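Local coordinates for protein ABC sugar (Ribose) transporter, periplasmic substrate-binding subunit (Rhodobacter sphaeroides, PDB 3L49) that probably binds a sugar in the periplasm and delivers it to an ABC transporter, at residues 139-142 with 143-147; 168-171 with 172-175; 174-177 with 178-182; 76-79 with 80-83; 16-19 with 20-24. One frame throughout, in Å; residues are numbered along the deposited sequence.

Contact 1 of 5, residues 139-142 with 143-147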
loop_
_atom_site.group_PDB
_atom_site.type_symbol
_atom_site.label_atom_id
_atom_site.label_comp_id
_atom_site.label_asym_id
_atom_site.label_seq_id
_atom_site.Cartn_x
_atom_site.Cartn_y
_atom_site.Cartn_z
ATOM N N VAL A 139 3.467 -1.125 5.652
ATOM C CA VAL A 139 4.057 -1.285 4.312
ATOM C C VAL A 139 4.680 0.000 3.759
ATOM O O VAL A 139 5.694 -0.041 3.065
ATOM C CB VAL A 139 3.084 -1.926 3.286
ATOM C CG1 VAL A 139 2.591 -3.263 3.802
ATOM C CG2 VAL A 139 1.895 -1.004 2.948
ATOM N N CYS A 140 4.113 1.143 4.121
ATOM C CA CYS A 140 4.656 2.424 3.698
ATOM C C CYS A 140 5.877 2.809 4.519
ATOM O O CYS A 140 6.741 3.549 4.048
ATOM C CB CYS A 140 3.578 3.506 3.771
ATOM S SG CYS A 140 2.427 3.467 2.368
ATOM N N LYS A 141 5.931 2.306 5.750
ATOM C CA LYS A 141 7.098 2.450 6.625
ATOM C C LYS A 141 8.291 1.733 6.006
ATOM O O LYS A 141 9.390 2.291 5.946
ATOM C CB LYS A 141 6.779 1.869 8.010
ATOM C CG LYS A 141 7.719 2.265 9.139
ATOM C CD LYS A 141 8.716 1.171 9.469
ATOM C CE LYS A 141 9.467 1.484 10.746
ATOM N NZ LYS A 141 8.620 1.202 11.936
ATOM N N ILE A 142 8.057 0.506 5.530
ATOM C CA ILE A 142 9.087 -0.295 4.875
ATOM C C ILE A 142 9.512 0.362 3.563
ATOM O O ILE A 142 10.705 0.572 3.331
ATOM C CB ILE A 142 8.625 -1.752 4.619
ATOM C CG1 ILE A 142 8.275 -2.458 5.940
ATOM C CG2 ILE A 142 9.704 -2.527 3.860
ATOM C CD1 ILE A 142 7.403 -3.732 5.767
ATOM N N ARG A 143 8.532 0.717 2.726
ATOM C CA ARG A 143 8.805 1.349 1.432
ATOM C C ARG A 143 9.611 2.646 1.551
ATOM O O ARG A 143 10.515 2.891 0.759
ATOM C CB ARG A 143 7.509 1.592 0.664
ATOM C CG ARG A 143 6.906 0.346 0.037
ATOM C CD ARG A 143 5.426 0.559 -0.192
ATOM N NE ARG A 143 4.686 -0.681 -0.407
ATOM C CZ ARG A 143 3.362 -0.754 -0.468
ATOM N NH1 ARG A 143 2.637 0.345 -0.324
ATOM N NH2 ARG A 143 2.757 -1.923 -0.686
ATOM N N TYR A 144 9.296 3.455 2.557
ATOM C CA TYR A 144 10.049 4.678 2.820
ATOM C C TYR A 144 11.456 4.400 3.337
ATOM O O TYR A 144 12.411 5.028 2.874
ATOM C CB TYR A 144 9.294 5.586 3.792
ATOM C CG TYR A 144 10.031 6.862 4.122
ATOM C CD1 TYR A 144 9.975 7.962 3.260
ATOM C CD2 TYR A 144 10.793 6.971 5.291
ATOM C CE1 TYR A 144 10.659 9.137 3.554
ATOM C CE2 TYR A 144 11.474 8.139 5.597
ATOM C CZ TYR A 144 11.404 9.210 4.722
ATOM O OH TYR A 144 12.073 10.360 5.016
ATOM N N ASP A 145 11.576 3.479 4.298
ATOM C CA ASP A 145 12.878 3.133 4.890
ATOM C C ASP A 145 13.900 2.638 3.863
ATOM O O ASP A 145 15.073 3.031 3.909
ATOM C CB ASP A 145 12.728 2.085 5.997
ATOM C CG ASP A 145 12.210 2.673 7.308
ATOM O OD1 ASP A 145 11.758 1.887 8.170
ATOM O OD2 ASP A 145 12.252 3.908 7.487
ATOM N N GLN A 146 13.437 1.789 2.942
ATOM C CA GLN A 146 14.291 1.212 1.902
ATOM C C GLN A 146 14.766 2.262 0.926
ATOM O O GLN A 146 15.914 2.228 0.500
ATOM C CB GLN A 146 13.567 0.086 1.148
ATOM C CG GLN A 146 13.179 -1.127 2.017
ATOM C CD GLN A 146 14.384 -1.977 2.426
ATOM O OE1 GLN A 146 15.059 -1.692 3.412
ATOM N NE2 GLN A 146 14.641 -3.025 1.672
ATOM N N MET A 147 13.878 3.194 0.588
ATOM C CA MET A 147 14.205 4.322 -0.281
ATOM C C MET A 147 15.321 5.147 0.348
ATOM O O MET A 147 16.330 5.443 -0.299
ATOM C CB MET A 147 12.941 5.179 -0.554
ATOM C CG MET A 147 13.110 6.366 -1.549
ATOM S SD MET A 147 13.543 7.967 -0.781
ATOM C CE MET A 147 12.570 7.896 0.702
#

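Contact 2 of 5, residues 168-171 with 172-175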
loop_
_atom_site.group_PDB
_atom_site.type_symbol
_atom_site.label_atom_id
_atom_site.label_comp_id
_atom_site.label_asym_id
_atom_site.label_seq_id
_atom_site.Cartn_x
_atom_site.Cartn_y
_atom_site.Cartn_z
ATOM N N ILE A 168 -5.844 11.118 2.179
ATOM C CA ILE A 168 -7.134 10.555 1.791
ATOM C C ILE A 168 -8.223 11.322 2.571
ATOM O O ILE A 168 -8.067 11.545 3.774
ATOM C CB ILE A 168 -7.205 9.029 2.096
ATOM C CG1 ILE A 168 -6.303 8.239 1.146
ATOM C CG2 ILE A 168 -8.629 8.491 1.960
ATOM C CD1 ILE A 168 -6.149 6.775 1.515
ATOM N N PRO A 169 -9.324 11.743 1.899
ATOM C CA PRO A 169 -9.646 11.575 0.479
ATOM C C PRO A 169 -9.121 12.741 -0.356
ATOM O O PRO A 169 -8.357 13.569 0.165
ATOM C CB PRO A 169 -11.178 11.522 0.475
ATOM C CG PRO A 169 -11.598 12.290 1.700
ATOM C CD PRO A 169 -10.396 12.471 2.603
ATOM N N ASN A 170 -9.525 12.792 -1.629
ATOM C CA ASN A 170 -9.055 13.808 -2.579
ATOM C C ASN A 170 -7.542 13.737 -2.779
ATOM O O ASN A 170 -6.843 14.756 -2.774
ATOM C CB ASN A 170 -9.505 15.225 -2.172
ATOM C CG ASN A 170 -11.011 15.333 -1.987
ATOM O OD1 ASN A 170 -11.482 15.635 -0.896
ATOM N ND2 ASN A 170 -11.769 15.080 -3.051
ATOM N N THR A 171 -7.063 12.506 -2.956
ATOM C CA THR A 171 -5.639 12.186 -3.030
ATOM C C THR A 171 -4.965 12.807 -4.255
ATOM O O THR A 171 -3.954 13.503 -4.128
ATOM C CB THR A 171 -5.432 10.655 -3.054
ATOM O OG1 THR A 171 -6.161 10.047 -1.977
ATOM C CG2 THR A 171 -3.959 10.306 -2.937
ATOM N N ILE A 172 -5.566 12.562 -5.422
ATOM C CA ILE A 172 -5.026 12.948 -6.717
ATOM C C ILE A 172 -4.874 14.462 -6.852
ATOM O O ILE A 172 -3.815 14.949 -7.258
ATOM C CB ILE A 172 -5.895 12.368 -7.876
ATOM C CG1 ILE A 172 -5.817 10.834 -7.895
ATOM C CG2 ILE A 172 -5.496 12.965 -9.235
ATOM C CD1 ILE A 172 -6.569 10.168 -9.067
ATOM N N GLN A 173 -5.925 15.195 -6.490
ATOM C CA GLN A 173 -5.936 16.650 -6.617
ATOM C C GLN A 173 -5.049 17.327 -5.588
ATOM O O GLN A 173 -4.414 18.335 -5.892
ATOM C CB GLN A 173 -7.367 17.209 -6.571
ATOM C CG GLN A 173 -8.233 16.710 -5.443
ATOM C CD GLN A 173 -9.712 16.737 -5.779
ATOM O OE1 GLN A 173 -10.436 15.774 -5.505
ATOM N NE2 GLN A 173 -10.175 17.844 -6.374
ATOM N N SER A 174 -4.990 16.765 -4.383
ATOM C CA SER A 174 -4.109 17.295 -3.343
ATOM C C SER A 174 -2.644 17.126 -3.747
ATOM O O SER A 174 -1.823 18.009 -3.498
ATOM C CB SER A 174 -4.394 16.638 -1.997
ATOM O OG SER A 174 -3.386 16.944 -1.048
ATOM N N ALA A 175 -2.330 16.010 -4.402
ATOM C CA ALA A 175 -0.980 15.781 -4.915
ATOM C C ALA A 175 -0.655 16.707 -6.091
ATOM O O ALA A 175 0.418 17.306 -6.127
ATOM C CB ALA A 175 -0.806 14.337 -5.310
#

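Contact 3 of 5, residues 174-177 with 178-182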
loop_
_atom_site.group_PDB
_atom_site.type_symbol
_atom_site.label_atom_id
_atom_site.label_comp_id
_atom_site.label_asym_id
_atom_site.label_seq_id
_atom_site.Cartn_x
_atom_site.Cartn_y
_atom_site.Cartn_z
ATOM N N SER A 174 -4.990 16.765 -4.383
ATOM C CA SER A 174 -4.109 17.295 -3.343
ATOM C C SER A 174 -2.644 17.126 -3.747
ATOM O O SER A 174 -1.823 18.009 -3.498
ATOM C CB SER A 174 -4.394 16.638 -1.997
ATOM O OG SER A 174 -3.386 16.944 -1.048
ATOM N N ALA A 175 -2.330 16.010 -4.402
ATOM C CA ALA A 175 -0.980 15.781 -4.915
ATOM C C ALA A 175 -0.655 16.707 -6.091
ATOM O O ALA A 175 0.418 17.306 -6.127
ATOM C CB ALA A 175 -0.806 14.337 -5.310
ATOM N N TYR A 176 -1.595 16.822 -7.035
ATOM C CA TYR A 176 -1.499 17.745 -8.172
ATOM C C TYR A 176 -1.196 19.174 -7.682
ATOM O O TYR A 176 -0.299 19.838 -8.215
ATOM C CB TYR A 176 -2.819 17.694 -8.950
ATOM C CG TYR A 176 -2.928 18.492 -10.243
ATOM C CD1 TYR A 176 -3.223 17.851 -11.446
ATOM C CD2 TYR A 176 -2.821 19.886 -10.255
ATOM C CE1 TYR A 176 -3.373 18.576 -12.626
ATOM C CE2 TYR A 176 -2.947 20.616 -11.426
ATOM C CZ TYR A 176 -3.224 19.961 -12.609
ATOM O OH TYR A 176 -3.360 20.697 -13.767
ATOM N N SER A 177 -1.942 19.622 -6.670
ATOM C CA SER A 177 -1.793 20.970 -6.099
ATOM C C SER A 177 -0.466 21.169 -5.395
ATOM O O SER A 177 0.141 22.237 -5.508
ATOM C CB SER A 177 -2.928 21.282 -5.124
ATOM O OG SER A 177 -4.190 21.086 -5.744
ATOM N N ASN A 178 -0.024 20.144 -4.670
ATOM C CA ASN A 178 1.278 20.170 -4.002
ATOM C C ASN A 178 2.452 20.236 -4.979
ATOM O O ASN A 178 3.414 20.984 -4.755
ATOM C CB ASN A 178 1.429 18.965 -3.086
ATOM C CG ASN A 178 0.582 19.070 -1.843
ATOM O OD1 ASN A 178 0.441 20.142 -1.259
ATOM N ND2 ASN A 178 0.012 17.947 -1.423
ATOM N N VAL A 179 2.354 19.469 -6.063
ATOM C CA VAL A 179 3.408 19.426 -7.079
ATOM C C VAL A 179 3.507 20.776 -7.802
ATOM O O VAL A 179 4.605 21.284 -8.024
ATOM C CB VAL A 179 3.206 18.230 -8.062
ATOM C CG1 VAL A 179 4.189 18.280 -9.220
ATOM C CG2 VAL A 179 3.387 16.923 -7.326
ATOM N N THR A 180 2.347 21.352 -8.123
ATOM C CA THR A 180 2.244 22.683 -8.725
ATOM C C THR A 180 2.915 23.761 -7.852
ATOM O O THR A 180 3.656 24.601 -8.368
ATOM C CB THR A 180 0.764 23.058 -9.007
ATOM O OG1 THR A 180 0.103 21.972 -9.675
ATOM C CG2 THR A 180 0.678 24.314 -9.873
ATOM N N ASP A 181 2.662 23.714 -6.543
ATOM C CA ASP A 181 3.316 24.594 -5.568
ATOM C C ASP A 181 4.830 24.461 -5.643
ATOM O O ASP A 181 5.551 25.454 -5.665
ATOM C CB ASP A 181 2.868 24.256 -4.137
ATOM C CG ASP A 181 1.419 24.631 -3.856
ATOM O OD1 ASP A 181 0.766 25.250 -4.729
ATOM O OD2 ASP A 181 0.933 24.298 -2.748
ATOM N N MET A 182 5.292 23.216 -5.714
ATOM C CA MET A 182 6.708 22.895 -5.638
ATOM C C MET A 182 7.450 23.227 -6.928
ATOM O O MET A 182 8.632 23.574 -6.892
ATOM C CB MET A 182 6.876 21.423 -5.249
ATOM C CG MET A 182 7.968 21.155 -4.211
ATOM S SD MET A 182 7.958 22.131 -2.681
ATOM C CE MET A 182 6.324 21.818 -2.025
#

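Contact 4 of 5, residues 76-79 with 80-83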
loop_
_atom_site.group_PDB
_atom_site.type_symbol
_atom_site.label_atom_id
_atom_site.label_comp_id
_atom_site.label_asym_id
_atom_site.label_seq_id
_atom_site.Cartn_x
_atom_site.Cartn_y
_atom_site.Cartn_z
ATOM N N ASN A 76 -3.639 -1.223 17.541
ATOM C CA ASN A 76 -2.948 -2.077 18.537
ATOM C C ASN A 76 -3.749 -2.562 19.765
ATOM O O ASN A 76 -3.836 -3.782 19.977
ATOM C CB ASN A 76 -1.600 -1.474 18.970
ATOM C CG ASN A 76 -0.464 -1.859 18.050
ATOM O OD1 ASN A 76 -0.386 -2.993 17.571
ATOM N ND2 ASN A 76 0.441 -0.912 17.808
ATOM N N PRO A 77 -4.361 -1.630 20.552
ATOM C CA PRO A 77 -5.121 -2.104 21.725
ATOM C C PRO A 77 -6.346 -2.942 21.364
ATOM O O PRO A 77 -6.778 -3.770 22.162
ATOM C CB PRO A 77 -5.578 -0.809 22.410
ATOM C CG PRO A 77 -4.710 0.269 21.844
ATOM C CD PRO A 77 -4.415 -0.152 20.450
ATOM N N TRP A 78 -6.886 -2.727 20.166
ATOM C CA TRP A 78 -8.071 -3.458 19.714
ATOM C C TRP A 78 -7.699 -4.812 19.141
ATOM O O TRP A 78 -8.450 -5.780 19.285
ATOM C CB TRP A 78 -8.898 -2.597 18.747
ATOM C CG TRP A 78 -9.391 -1.382 19.465
ATOM C CD1 TRP A 78 -8.882 -0.115 19.386
ATOM C CD2 TRP A 78 -10.439 -1.334 20.447
ATOM N NE1 TRP A 78 -9.565 0.721 20.236
ATOM C CE2 TRP A 78 -10.522 -0.002 20.903
ATOM C CE3 TRP A 78 -11.324 -2.289 20.976
ATOM C CZ2 TRP A 78 -11.465 0.405 21.855
ATOM C CZ3 TRP A 78 -12.253 -1.884 21.927
ATOM C CH2 TRP A 78 -12.314 -0.549 22.356
ATOM N N LEU A 79 -6.522 -4.867 18.519
ATOM C CA LEU A 79 -5.916 -6.114 18.069
ATOM C C LEU A 79 -5.581 -7.005 19.265
ATOM O O LEU A 79 -5.779 -8.223 19.217
ATOM C CB LEU A 79 -4.659 -5.826 17.247
ATOM C CG LEU A 79 -4.810 -5.039 15.939
ATOM C CD1 LEU A 79 -3.454 -4.785 15.311
ATOM C CD2 LEU A 79 -5.737 -5.730 14.935
ATOM N N GLN A 80 -5.088 -6.379 20.333
ATOM C CA GLN A 80 -4.855 -7.039 21.616
ATOM C C GLN A 80 -6.131 -7.668 22.188
ATOM O O GLN A 80 -6.099 -8.793 22.687
ATOM C CB GLN A 80 -4.254 -6.039 22.614
ATOM C CG GLN A 80 -4.004 -6.594 24.014
ATOM C CD GLN A 80 -2.888 -7.617 24.039
ATOM O OE1 GLN A 80 -1.710 -7.266 23.953
ATOM N NE2 GLN A 80 -3.253 -8.892 24.154
ATOM N N LYS A 81 -7.249 -6.946 22.096
ATOM C CA LYS A 81 -8.548 -7.446 22.564
ATOM C C LYS A 81 -9.121 -8.603 21.729
ATOM O O LYS A 81 -9.853 -9.440 22.272
ATOM C CB LYS A 81 -9.559 -6.308 22.718
ATOM C CG LYS A 81 -9.419 -5.540 24.036
ATOM C CD LYS A 81 -9.902 -4.099 23.908
ATOM C CE LYS A 81 -9.519 -3.270 25.133
ATOM N NZ LYS A 81 -9.331 -1.820 24.805
ATOM N N ILE A 82 -8.787 -8.658 20.433
ATOM C CA ILE A 82 -9.101 -9.842 19.603
ATOM C C ILE A 82 -8.350 -11.075 20.132
ATOM O O ILE A 82 -8.920 -12.175 20.220
ATOM C CB ILE A 82 -8.797 -9.631 18.092
ATOM C CG1 ILE A 82 -9.571 -8.433 17.545
ATOM C CG2 ILE A 82 -9.170 -10.883 17.270
ATOM C CD1 ILE A 82 -8.988 -7.828 16.273
ATOM N N ASN A 83 -7.083 -10.874 20.501
ATOM C CA ASN A 83 -6.272 -11.930 21.110
ATOM C C ASN A 83 -6.843 -12.334 22.468
ATOM O O ASN A 83 -6.885 -13.526 22.793
ATOM C CB ASN A 83 -4.801 -11.501 21.264
ATOM C CG ASN A 83 -4.125 -11.166 19.931
ATOM O OD1 ASN A 83 -3.168 -10.390 19.896
ATOM N ND2 ASN A 83 -4.605 -11.755 18.842
#

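Contact 5 of 5, residues 16-19 with 20-24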
loop_
_atom_site.group_PDB
_atom_site.type_symbol
_atom_site.label_atom_id
_atom_site.label_comp_id
_atom_site.label_asym_id
_atom_site.label_seq_id
_atom_site.Cartn_x
_atom_site.Cartn_y
_atom_site.Cartn_z
ATOM N N ASP A 16 -11.942 2.437 -0.986
ATOM C CA ASP A 16 -12.008 3.721 -1.687
ATOM C C ASP A 16 -11.305 3.712 -3.046
ATOM O O ASP A 16 -11.754 4.381 -3.978
ATOM C CB ASP A 16 -11.410 4.817 -0.790
ATOM C CG ASP A 16 -11.850 6.219 -1.184
ATOM O OD1 ASP A 16 -13.072 6.496 -1.156
ATOM O OD2 ASP A 16 -10.966 7.052 -1.494
ATOM N N HIS A 17 -10.277 2.900 -3.203
ATOM C CA HIS A 17 -9.450 2.836 -4.394
ATOM C C HIS A 17 -9.191 1.381 -4.613
ATOM O O HIS A 17 -9.286 0.475 -3.816
ATOM C CB HIS A 17 -8.124 3.590 -4.309
ATOM C CG HIS A 17 -7.209 3.080 -3.242
ATOM N ND1 HIS A 17 -6.160 2.228 -3.510
ATOM C CD2 HIS A 17 -7.189 3.297 -1.905
ATOM C CE1 HIS A 17 -5.529 1.947 -2.384
ATOM N NE2 HIS A 17 -6.133 2.582 -1.397
ATOM N N ASP A 18 -8.564 1.249 -5.770
ATOM C CA ASP A 18 -8.532 0.009 -6.557
ATOM C C ASP A 18 -7.864 -1.191 -5.878
ATOM O O ASP A 18 -8.354 -2.286 -5.940
ATOM C CB ASP A 18 -7.855 0.273 -7.898
ATOM C CG ASP A 18 -8.018 -0.850 -8.868
ATOM O OD1 ASP A 18 -9.161 -1.146 -9.238
ATOM O OD2 ASP A 18 -7.013 -1.436 -9.284
ATOM N N TRP A 19 -6.721 -0.968 -5.279
ATOM C CA TRP A 19 -5.985 -2.023 -4.649
ATOM C C TRP A 19 -6.808 -2.554 -3.490
ATOM O O TRP A 19 -6.999 -3.737 -3.358
ATOM C CB TRP A 19 -4.607 -1.531 -4.188
ATOM C CG TRP A 19 -3.648 -2.585 -3.741
ATOM C CD1 TRP A 19 -2.613 -3.101 -4.437
ATOM C CD2 TRP A 19 -3.624 -3.229 -2.478
ATOM N NE1 TRP A 19 -1.959 -4.007 -3.698
ATOM C CE2 TRP A 19 -2.553 -4.104 -2.482
ATOM C CE3 TRP A 19 -4.390 -3.128 -1.332
ATOM C CZ2 TRP A 19 -2.261 -4.879 -1.424
ATOM C CZ3 TRP A 19 -4.096 -3.888 -0.295
ATOM C CH2 TRP A 19 -3.044 -4.761 -0.332
ATOM N N ASP A 20 -7.318 -1.650 -2.677
ATOM C CA ASP A 20 -8.103 -2.011 -1.501
ATOM C C ASP A 20 -9.354 -2.788 -1.868
ATOM O O ASP A 20 -9.671 -3.777 -1.221
ATOM C CB ASP A 20 -8.496 -0.757 -0.719
ATOM C CG ASP A 20 -7.331 -0.146 0.033
ATOM O OD1 ASP A 20 -6.166 -0.413 -0.331
ATOM O OD2 ASP A 20 -7.584 0.619 0.984
ATOM N N LEU A 21 -10.053 -2.332 -2.908
ATOM C CA LEU A 21 -11.274 -2.979 -3.361
ATOM C C LEU A 21 -10.996 -4.388 -3.874
ATOM O O LEU A 21 -11.736 -5.317 -3.549
ATOM C CB LEU A 21 -11.994 -2.136 -4.420
ATOM C CG LEU A 21 -13.280 -2.756 -4.995
ATOM C CD1 LEU A 21 -14.357 -2.875 -3.928
ATOM C CD2 LEU A 21 -13.799 -1.991 -6.217
ATOM N N LYS A 22 -9.920 -4.538 -4.650
ATOM C CA LYS A 22 -9.477 -5.854 -5.140
ATOM C C LYS A 22 -9.146 -6.856 -4.027
ATOM O O LYS A 22 -9.532 -8.019 -4.122
ATOM C CB LYS A 22 -8.282 -5.718 -6.091
ATOM C CG LYS A 22 -8.593 -5.916 -7.574
ATOM C CD LYS A 22 -9.383 -4.762 -8.186
ATOM C CE LYS A 22 -9.102 -4.618 -9.679
ATOM N NZ LYS A 22 -7.712 -4.129 -9.946
ATOM N N ALA A 23 -8.445 -6.402 -2.986
ATOM C CA ALA A 23 -8.063 -7.271 -1.875
ATOM C C ALA A 23 -9.279 -7.708 -1.048
ATOM O O ALA A 23 -9.407 -8.878 -0.658
ATOM C CB ALA A 23 -7.044 -6.563 -0.994
ATOM N N TYR A 24 -10.167 -6.743 -0.801
ATOM C CA TYR A 24 -11.383 -6.915 -0.012
ATOM C C TYR A 24 -12.348 -7.888 -0.684
ATOM O O TYR A 24 -12.885 -8.785 -0.033
ATOM C CB TYR A 24 -12.030 -5.546 0.161
ATOM C CG TYR A 24 -13.207 -5.451 1.103
ATOM C CD1 TYR A 24 -14.508 -5.381 0.612
ATOM C CD2 TYR A 24 -13.019 -5.381 2.484
ATOM C CE1 TYR A 24 -15.592 -5.262 1.470
ATOM C CE2 TYR A 24 -14.099 -5.265 3.353
ATOM C CZ TYR A 24 -15.381 -5.204 2.833
ATOM O OH TYR A 24 -16.460 -5.084 3.669
HETATM O O HOH W 1 -9.423 2.754 0.819
#

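Contact 1 of 5, residues 139-142 with 143-147
Arg143 lies alongside Val139, one helical turn earlier, the two side chains running in the same direction so that the guanidinium comes to rest over the valine. The touching branch is Val139 CG2, which stands over one face of the guanidinium, nearer its rim than its middle, with CG2 3.6 Å from Arg143 NH1. Arg143 reaches this place with CG anti to its own carbonyl carbon (chi1 -76°) and a chain extended from CG to NE, so its methylenes pass close by the valine carbonyl, CD standing 3.3 Å from Val139 O. Cys140 SG approaches the same guanidinium obliquely, 4.1 Å from Arg143 NH1, and is itself tied to Cys198 by a disulfide. The polar atoms of Arg143 are bonded elsewhere: NE donates to Asn107 OD1, and NH1 to an oxygen of a bound, unidentified ligand.

On another flank Lys141 and Asp145 cross at a slant, the lysine methylenes doing the touching, with Lys141 CD 3.4 Å from Asp145 OD1. The charges themselves stay apart, Lys141 NZ lying 4.9 Å from Asp145 OD1, while Asp145 OD2 is bonded to Tyr135 OH. Ile142 and Gln146 run side by side, CG2 of the isoleucine 4.2 Å from CG of the glutamine. Backbone i to i+4 bonds join the same turns, such as Arg143 N to Val139 O at 3.0 Å. The arrangement belongs to the helix of a beta-alpha-beta unit, strand 126-131, helix 138-152, strand 157-159, whose first turns border the bound molecule, consistent with the sugar-binding cleft of the periplasmic binding protein fold.

Contact 2 of 5, residues 168-171 with 172-175
Asn170 and Gln173 join their side-chain amides just where the helix starts: Asn170 ND2 donates to Gln173 OE1 at 2.9 Å. The two amide planes stand 81° apart, and the donor comes in above the glutamine carbonyl plane, with a bent N-H to oxygen angle of 138°. Gln173 meets it by placing CG between its own backbone N and carbonyl carbon (chi1 49°), with the chain extended beyond; its CG also packs 3.8 Å from Asn170 CB. This pair is the loose side of the contact, both residues being exposed, and one bent bond holds the two amides together. Asn170 occupies the N-cap position, yet its side chain makes no capping bond and is spent on the glutamine.

The closer-packed side is made by the backbone and the short side chains. Ser174 N donates to Asn170 O at 3.2 Å, and Ser174 CB sits equally near that oxygen. Ala175, which is buried, follows with its N 3.0 Å from Thr171 O and its CB 3.5 Å from the same atom. Thr171 turns its hydroxyl back to the preceding loop, where OG1 is bonded to Val167 O. The turn opens helix 171-185 after the loop that follows strand 157-159, and Thr171 and Ile172 both lean on Val201 of helix 200-212.

Contact 3 of 5, residues 174-177 with 178-182
Thr180 grips Tyr176 O twice. Its hydroxyl OG1 donates to that oxygen at 2.6 Å and its backbone N at 3.0 Å, the two donors arriving from opposite faces of the carbonyl plane. The hydroxyl is put there by a first torsion of -48°, which sets OG1 anti to the threonine carbonyl carbon and swings it back over the preceding turn. Thr180 OG1 also meets the Tyr176 ring obliquely, 3.6 Å from CD2. With a valine in place of Thr180 the hydroxyl is gone, and Tyr176 O would probably lose one of the two donors it takes from this residue.

One flank away, Asn178 folds its amide back toward the turn before, ND2 lying 2.8 Å from Ser174 O, although the angle is too poor for a hydrogen bond. Val179 N bonds to Ala175 O at 2.9 Å, and Val179 CG2 touches the same oxygen.

Farther out, Val179 packs on Ala206 and Tyr176 on Gln208 of helix 200-212, while Asn178 and Val179 meet Phe131 of strand 126-131. Ser177 OG is bonded to Gln173 O. Hydroxyls folded back onto carbonyls of their own helix thus spend part of its polar surface internally.

Contact 4 of 5, residues 76-79 with 80-83
Gln80 N donates to Asn76 O at 2.9 Å, the shortest hydrogen bond of this helical turn, which belongs to the beta-alpha-beta unit of strand 64-68, helix 72-84 and strand 89-92. The next bond, Lys81 N to Pro77 O, is longer at 3.2 Å and more bent (144°). The helix is kinked here, the N atoms of Pro77 and Trp78 having no bond to the turn before.

Leu79 and Ile82 lie side by side on the buried flank, Leu79 CD2 4.1 Å from Ile82 CD1, and Ile82 goes on to Ile54 and Ile58 of helix 47-60. Polar ends on the other flanks turn to outside partners: Asn83 OD1 is bonded to His98 ND1, and Gln80 NE2 to Asp84 OD2.

Trp78 and Lys81 run alongside each other, the indole also reaching Val51 and Gln55 of helix 47-60. With its chain extended beyond CG, the lysine sends its methylenes past the indole, CD 3.7 Å from Trp78 CE3, and ends in a cation-pi contact: Lys81 NZ sits over the face of the six-membered ring, 4.1 Å from its centroid and 11° off the ring normal.

Contact 5 of 5, residues 16-19 with 20-24
His17, in one of the two modelled positions of its ring, presents one face of the imidazole to Asp20, whose CB lies over that face toward the rim; ring and carboxylate planes are then 46° apart. Asp20 OD1 stands at the edge of the Trp19 indole, near its plane, 3.4 Å from Trp19 CE3. Ala23 CB meets this indole obliquely, 4.0 Å from Trp19 CZ3. Trp19 swings its indole there through a first torsion of -169°, which carries CG away from the backbone N and beside the carbonyl carbon.

Both polar groups are satisfied beyond the turn: Asp20 OD2 makes a salt bridge with Arg45, and in this conformer His17 NE2 is hydrogen-bonded to an oxygen of an unidentified bound molecule. A water also links the start of the turn to Asp20, accepting from Asp16 N and donating to Asp20 OD2 at 2.8 Å.

On another flank Lys22, bent at chi2 and chi4, curls back to Asp18, and Lys22 NZ meets Asp18 OD2 on the syn side, tilted 28° out of the carboxylate plane, at 2.9 Å in a salt bridge. A leucine in its place would probably leave the Asp18 carboxylate without its cationic mate and freer to turn. Along the backbone, Leu21 N donates to His17 O at 3.0 Å, closing the first turn behind the N-cap residue. Helix 18-33 links strands 7-12 and 37-42, neighbours in the sheet, as a beta-alpha-beta unit; Trp19 and Lys22 both touch Pro248 at the start of helix 248-263, and Tyr24 packs against both of those strands.

Contacts 1 and 5 approach the ligand region from opposite sides of the chain's centre: Arg143 and His17 each come within about 3 Å of the unidentified bound molecule, though the centres are about 20 Å apart and their nearest atoms about 6 Å. That molecule probably comes from the crystallisation liquor, but lies where a sugar would be expected. Contact 2 comes still closer to contact 5, nearest atoms about 4 Å, with the Thr171 side chain about 9 Å from the ligand. Contacts 2 and 3 follow each other on helix 171-185, sharing Ser174 and Ala175, with centres about 10 Å apart. Contact 4 is remote, its centre about 24 Å from that of contact 5.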